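Local coordinates for protein flavoredoxin (Desulfovibrio vulgaris str. 'Miyazaki F', PDB 2D5M) that binds flavin mononucleotide and probably carries electrons through it, as a two-subunit flavoprotein of the flavin reductase-like family, at residues V141-E145 / S146-D150; F177-A181 / F182-K186. One frame throughout, in Å; residues are numbered along the deposited sequence.

How the contacts relate
Both contacts are local turns at the end of a strand of the same antiparallel sheet, strand 133-144 for contact 1 and strand 170-180 for contact 2. Their centres lie about 23 Å apart and their nearest atoms about 7 Å apart, without touching. Contact 1 is partly buried: two backbone bonds close a tight turn over an apolar patch of Val143, Cys147 and Leu148, and the chain then runs out to a zinc ion. Contact 2 lies at the surface, its centre about 26 Å from the centre of the chain. One backbone bond closes a wider turn there, and an aromatic ring meets a flavin held by the second subunit. Both turns touch that subunit.

Contact 1: residues V141-E145 / S146-D150; sequences VKVDE and SCLRD. With ZN (zinc ion), chain C.
The contact is the 3-10 turn at the end of strand 133-144, in the flavin reductase-like barrel, where Asp144 and Glu145 receive the amides of Cys147 and Leu148. Two successive bonds between residues three apart identify the turn. Cys147 N donates to Asp144 O over 2.9 Å with an N-H...O angle of 154°, and Leu148 N donates to Glu145 O over 3.2 Å, a longer but straighter bond at 167°. Both donors stand well above the plane of their carbonyl. Water 1 donates to both Glu145 O and Leu148 O, so Glu145 O is gripped twice and the water bridges the two ends of the turn.

On the apolar side, Val143 holds CG1 anti to its backbone N (chi1 178°), which carries this methyl to Leu148 CD2 at 3.7 Å and to Cys147 CB at 3.9 Å. The valine and leucine side chains cross at a slant. Met116 and Pro154 also pack on Val143, while Cys147 SG leans beside Asp144 CB and its side chain reaches helix 156-159. The carboxylate of Asp144 turns out of the turn altogether: OD1 forms a salt bridge with Lys2 of the second subunit; a strand of that subunit pairs antiparallel with residues 142-144 and continues the sheet across the interface. Past the turn, Asp150 grips a zinc ion with both carboxylate oxygens, unevenly, with OD1 at 2.0 Å and OD2 at 2.5 Å from the zinc; waters 2, 3 and 4 are further ligands, the nearest being water 3 at 1.9 Å from the metal.

Contact 2: residues F177-A181 / F182-K186; sequences FLAKA and FSAGK. With FMN (flavin mononucleotide), chain E.
The chain folds back after strand 170-180 through a five-residue alpha-turn, in which Ala184 N donates to Lys180 O over 3.0 Å with an N-H...O angle of 154°. Within the turn Phe182 takes left-handed helical backbone angles. A type I beta turn, Ser183 to Lys186, overlaps its end, closed by Lys186 N on Ser183 O. Inside the bend the small side chains pack closely: Ala184 CB meets Ala179 CB at 3.8 Å and also lies against Lys180 O, while Ser183 CB sits at 3.8 Å from Lys180 CB.

The phenyl group of Phe182 leaves this cluster, with CG anti to the carbonyl carbon and beside the backbone N (chi1 -50°). Its CB still touches the carbonyl of Ala181, and CD1 comes to 3.8 Å from Ala181 CB. On the same side of the ring plane, the CE2-CZ end of the ring meets the flavin, in the site of the split barrel, the FMN-binding fold of this family. The flavin methyl C8M lies over one ring face, with Phe182 CE2 at 3.3 Å from FMN C8M and Phe182 CZ at 3.4 Å from FMN C8. The ring thus meets the dimethylbenzene end of the isoalloxazine. This flavin is hydrogen-bonded to the second subunit, through Thr56, Ser86 and Lys92 of that chain among others, so the pocket spans the dimer interface. Asp80 of the second subunit fixes the bend: its OD1 accepts from Phe182 N, and its OD2 accepts from the amides of both Ser183 and Gly185. Arg77 of the same subunit bonds through NE to Ala184 O.

Contact 1: residues V141-E145 / S146-D150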
# COMPACT_ATOMS: atom_id res chain seq x y z
N VAL A 141 -12.32 8.70 9.39
CA VAL A 141 -11.09 9.30 8.88
C VAL A 141 -11.14 10.80 9.21
O VAL A 141 -12.09 11.48 8.85
CB VAL A 141 -10.99 9.08 7.36
CG1 VAL A 141 -9.71 9.79 6.86
CG2 VAL A 141 -11.04 7.61 6.99
N LYS A 142 -10.14 11.27 9.93
CA LYS A 142 -10.03 12.64 10.39
C LYS A 142 -8.87 13.32 9.71
O LYS A 142 -7.76 12.77 9.67
CB LYS A 142 -9.84 12.72 11.92
CG LYS A 142 -11.11 12.42 12.72
CD LYS A 142 -10.88 12.81 14.18
CE LYS A 142 -11.12 11.68 15.12
NZ LYS A 142 -12.51 11.13 15.00
N VAL A 143 -9.11 14.50 9.20
CA VAL A 143 -8.05 15.25 8.46
C VAL A 143 -8.05 16.66 8.94
O VAL A 143 -9.08 17.30 9.11
CB VAL A 143 -8.32 15.14 6.96
CG1 VAL A 143 -7.25 15.94 6.19
CG2 VAL A 143 -8.32 13.69 6.48
N ASP A 144 -6.88 17.23 9.11
CA ASP A 144 -6.72 18.66 9.43
C ASP A 144 -7.50 19.50 8.42
O ASP A 144 -7.41 19.31 7.19
CB ASP A 144 -5.24 19.02 9.41
CG ASP A 144 -4.38 18.64 10.58
OD1 ASP A 144 -4.98 18.21 11.57
OD2 ASP A 144 -3.14 18.75 10.52
N GLU A 145 -8.24 20.47 8.94
CA GLU A 145 -9.02 21.33 8.04
C GLU A 145 -8.14 22.02 6.99
O GLU A 145 -8.60 22.25 5.88
CB GLU A 145 -9.71 22.42 8.83
CG GLU A 145 -10.57 21.96 9.99
CD GLU A 145 -11.04 23.14 10.84
OE1 GLU A 145 -12.18 22.98 11.32
OE2 GLU A 145 -10.36 24.15 11.05
N SER A 146 -6.91 22.37 7.35
CA SER A 146 -6.01 23.07 6.47
C SER A 146 -5.64 22.24 5.25
O SER A 146 -5.16 22.81 4.30
CB SER A 146 -4.75 23.44 7.25
OG SER A 146 -4.04 22.27 7.70
N CYS A 147 -5.88 20.92 5.36
CA CYS A 147 -5.51 19.96 4.33
C CYS A 147 -6.67 19.55 3.42
O CYS A 147 -6.45 18.72 2.54
CB CYS A 147 -4.87 18.75 4.99
SG CYS A 147 -3.30 19.02 5.76
N LEU A 148 -7.85 20.14 3.57
CA LEU A 148 -8.98 19.78 2.79
C LEU A 148 -9.18 20.75 1.63
O LEU A 148 -8.93 21.95 1.72
CB LEU A 148 -10.24 19.76 3.64
CG LEU A 148 -10.24 18.72 4.79
CD1 LEU A 148 -11.47 18.89 5.66
CD2 LEU A 148 -10.10 17.31 4.19
N ARG A 149 -9.69 20.17 0.55
CA ARG A 149 -10.14 20.97 -0.61
C ARG A 149 -11.54 21.51 -0.36
O ARG A 149 -12.25 21.10 0.57
CB ARG A 149 -10.15 20.14 -1.91
CG ARG A 149 -8.93 19.31 -2.16
CD ARG A 149 -8.97 18.42 -3.36
NE ARG A 149 -10.19 17.65 -3.56
CZ ARG A 149 -10.22 16.76 -4.55
NH1 ARG A 149 -9.16 16.52 -5.32
NH2 ARG A 149 -11.32 16.09 -4.76
N ASP A 150 -11.98 22.40 -1.23
CA ASP A 150 -13.33 22.93 -1.04
C ASP A 150 -14.40 21.85 -1.09
O ASP A 150 -15.45 22.01 -0.46
CB ASP A 150 -13.58 23.97 -2.12
CG ASP A 150 -12.68 25.19 -2.00
OD1 ASP A 150 -11.84 25.27 -1.12
OD2 ASP A 150 -12.67 26.01 -2.92
ZN ZN C . -11.22 27.20 -1.28
O HOH W 1 -9.17 24.53 3.73
O HOH W 2 -12.43 27.61 0.47
O HOH W 3 -9.69 27.30 -0.15
O HOH W 4 -9.79 26.68 -2.99

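Contact 2: residues F177-A181 / F182-K186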
# COMPACT_ATOMS: atom_id res chain seq x y z
N PHE A 177 0.66 15.98 -9.10
CA PHE A 177 -0.49 15.42 -9.75
C PHE A 177 -0.16 14.99 -11.19
O PHE A 177 0.48 15.73 -11.94
CB PHE A 177 -1.62 16.48 -9.76
CG PHE A 177 -2.82 16.09 -10.57
CD1 PHE A 177 -2.96 16.56 -11.88
CD2 PHE A 177 -3.82 15.28 -10.05
CE1 PHE A 177 -4.04 16.22 -12.63
CE2 PHE A 177 -4.89 14.94 -10.83
CZ PHE A 177 -4.99 15.42 -12.10
N LEU A 178 -0.64 13.83 -11.58
CA LEU A 178 -0.52 13.29 -12.89
C LEU A 178 -1.81 13.30 -13.70
O LEU A 178 -1.80 13.69 -14.88
CB LEU A 178 0.01 11.86 -12.86
CG LEU A 178 1.42 11.72 -12.23
CD1 LEU A 178 1.72 10.24 -12.19
CD2 LEU A 178 2.46 12.52 -12.97
N ALA A 179 -2.89 12.79 -13.15
CA ALA A 179 -4.09 12.53 -13.94
C ALA A 179 -5.24 12.14 -13.04
O ALA A 179 -5.04 11.81 -11.89
CB ALA A 179 -3.84 11.42 -14.98
N LYS A 180 -6.46 12.20 -13.58
CA LYS A 180 -7.67 11.76 -12.93
C LYS A 180 -7.93 10.27 -13.17
O LYS A 180 -7.82 9.77 -14.30
CB LYS A 180 -8.83 12.59 -13.45
CG LYS A 180 -8.78 14.08 -13.14
CD LYS A 180 -9.96 14.78 -13.75
CE LYS A 180 -11.30 14.32 -13.22
NZ LYS A 180 -12.45 15.01 -13.87
N ALA A 181 -8.25 9.54 -12.10
CA ALA A 181 -8.59 8.13 -12.18
C ALA A 181 -10.02 7.95 -12.67
O ALA A 181 -10.87 8.80 -12.50
CB ALA A 181 -8.38 7.44 -10.82
N PHE A 182 -10.25 6.79 -13.29
CA PHE A 182 -11.54 6.48 -13.90
C PHE A 182 -11.92 7.55 -14.89
O PHE A 182 -13.04 8.01 -14.98
CB PHE A 182 -12.66 6.23 -12.88
CG PHE A 182 -12.27 5.23 -11.81
CD1 PHE A 182 -11.77 5.65 -10.61
CD2 PHE A 182 -12.37 3.85 -11.99
CE1 PHE A 182 -11.38 4.74 -9.66
CE2 PHE A 182 -11.96 2.93 -11.02
CZ PHE A 182 -11.46 3.39 -9.84
N SER A 183 -10.91 8.03 -15.65
CA SER A 183 -11.04 9.19 -16.50
C SER A 183 -9.94 9.26 -17.54
O SER A 183 -10.18 9.26 -18.74
CB SER A 183 -11.07 10.47 -15.65
OG SER A 183 -11.20 11.63 -16.50
N ALA A 184 -8.70 9.26 -17.07
CA ALA A 184 -7.54 9.37 -17.94
C ALA A 184 -7.53 8.29 -19.00
O ALA A 184 -7.13 8.50 -20.15
CB ALA A 184 -6.26 9.31 -17.10
N GLY A 185 -7.95 7.08 -18.67
CA GLY A 185 -7.95 5.96 -19.58
C GLY A 185 -9.01 5.98 -20.64
O GLY A 185 -8.82 5.37 -21.67
N LYS A 186 -10.10 6.76 -20.42
CA LYS A 186 -11.07 6.94 -21.48
C LYS A 186 -10.49 7.65 -22.72
O LYS A 186 -9.48 8.41 -22.58
CB LYS A 186 -12.29 7.69 -20.94
CG LYS A 186 -12.94 7.08 -19.70
CD LYS A 186 -14.08 7.98 -19.22
CE LYS A 186 -14.64 7.43 -17.92
NZ LYS A 186 -15.69 8.31 -17.35
N1 FMN E . -10.69 -3.89 -8.68
C2 FMN E . -10.46 -4.84 -7.73
O2 FMN E . -11.12 -5.89 -7.71
N3 FMN E . -9.49 -4.59 -6.76
C4 FMN E . -8.75 -3.43 -6.65
O4 FMN E . -7.91 -3.30 -5.74
C4A FMN E . -9.03 -2.42 -7.61
N5 FMN E . -8.38 -1.24 -7.53
C5A FMN E . -8.58 -0.37 -8.58
C6 FMN E . -7.89 0.87 -8.54
C7 FMN E . -7.97 1.81 -9.56
C7M FMN E . -7.27 3.14 -9.49
C8 FMN E . -8.76 1.46 -10.72
C8M FMN E . -8.79 2.42 -11.89
C9 FMN E . -9.49 0.28 -10.73
C9A FMN E . -9.41 -0.64 -9.70
N10 FMN E . -10.16 -1.84 -9.65
C10 FMN E . -9.94 -2.75 -8.66
C1' FMN E . -11.14 -2.14 -10.74
C2' FMN E . -10.60 -3.15 -11.75
O2' FMN E . -9.28 -2.81 -12.22
C3' FMN E . -11.54 -3.17 -12.96
O3' FMN E . -12.78 -3.77 -12.50
C4' FMN E . -11.01 -3.92 -14.17
O4' FMN E . -11.85 -3.53 -15.28
C5' FMN E . -11.02 -5.40 -14.03
O5' FMN E . -10.51 -5.97 -15.27
P FMN E . -10.72 -7.53 -15.63
O1P FMN E . -12.23 -7.81 -15.65
O2P FMN E . -10.03 -8.40 -14.61
O3P FMN E . -10.09 -7.58 -17.01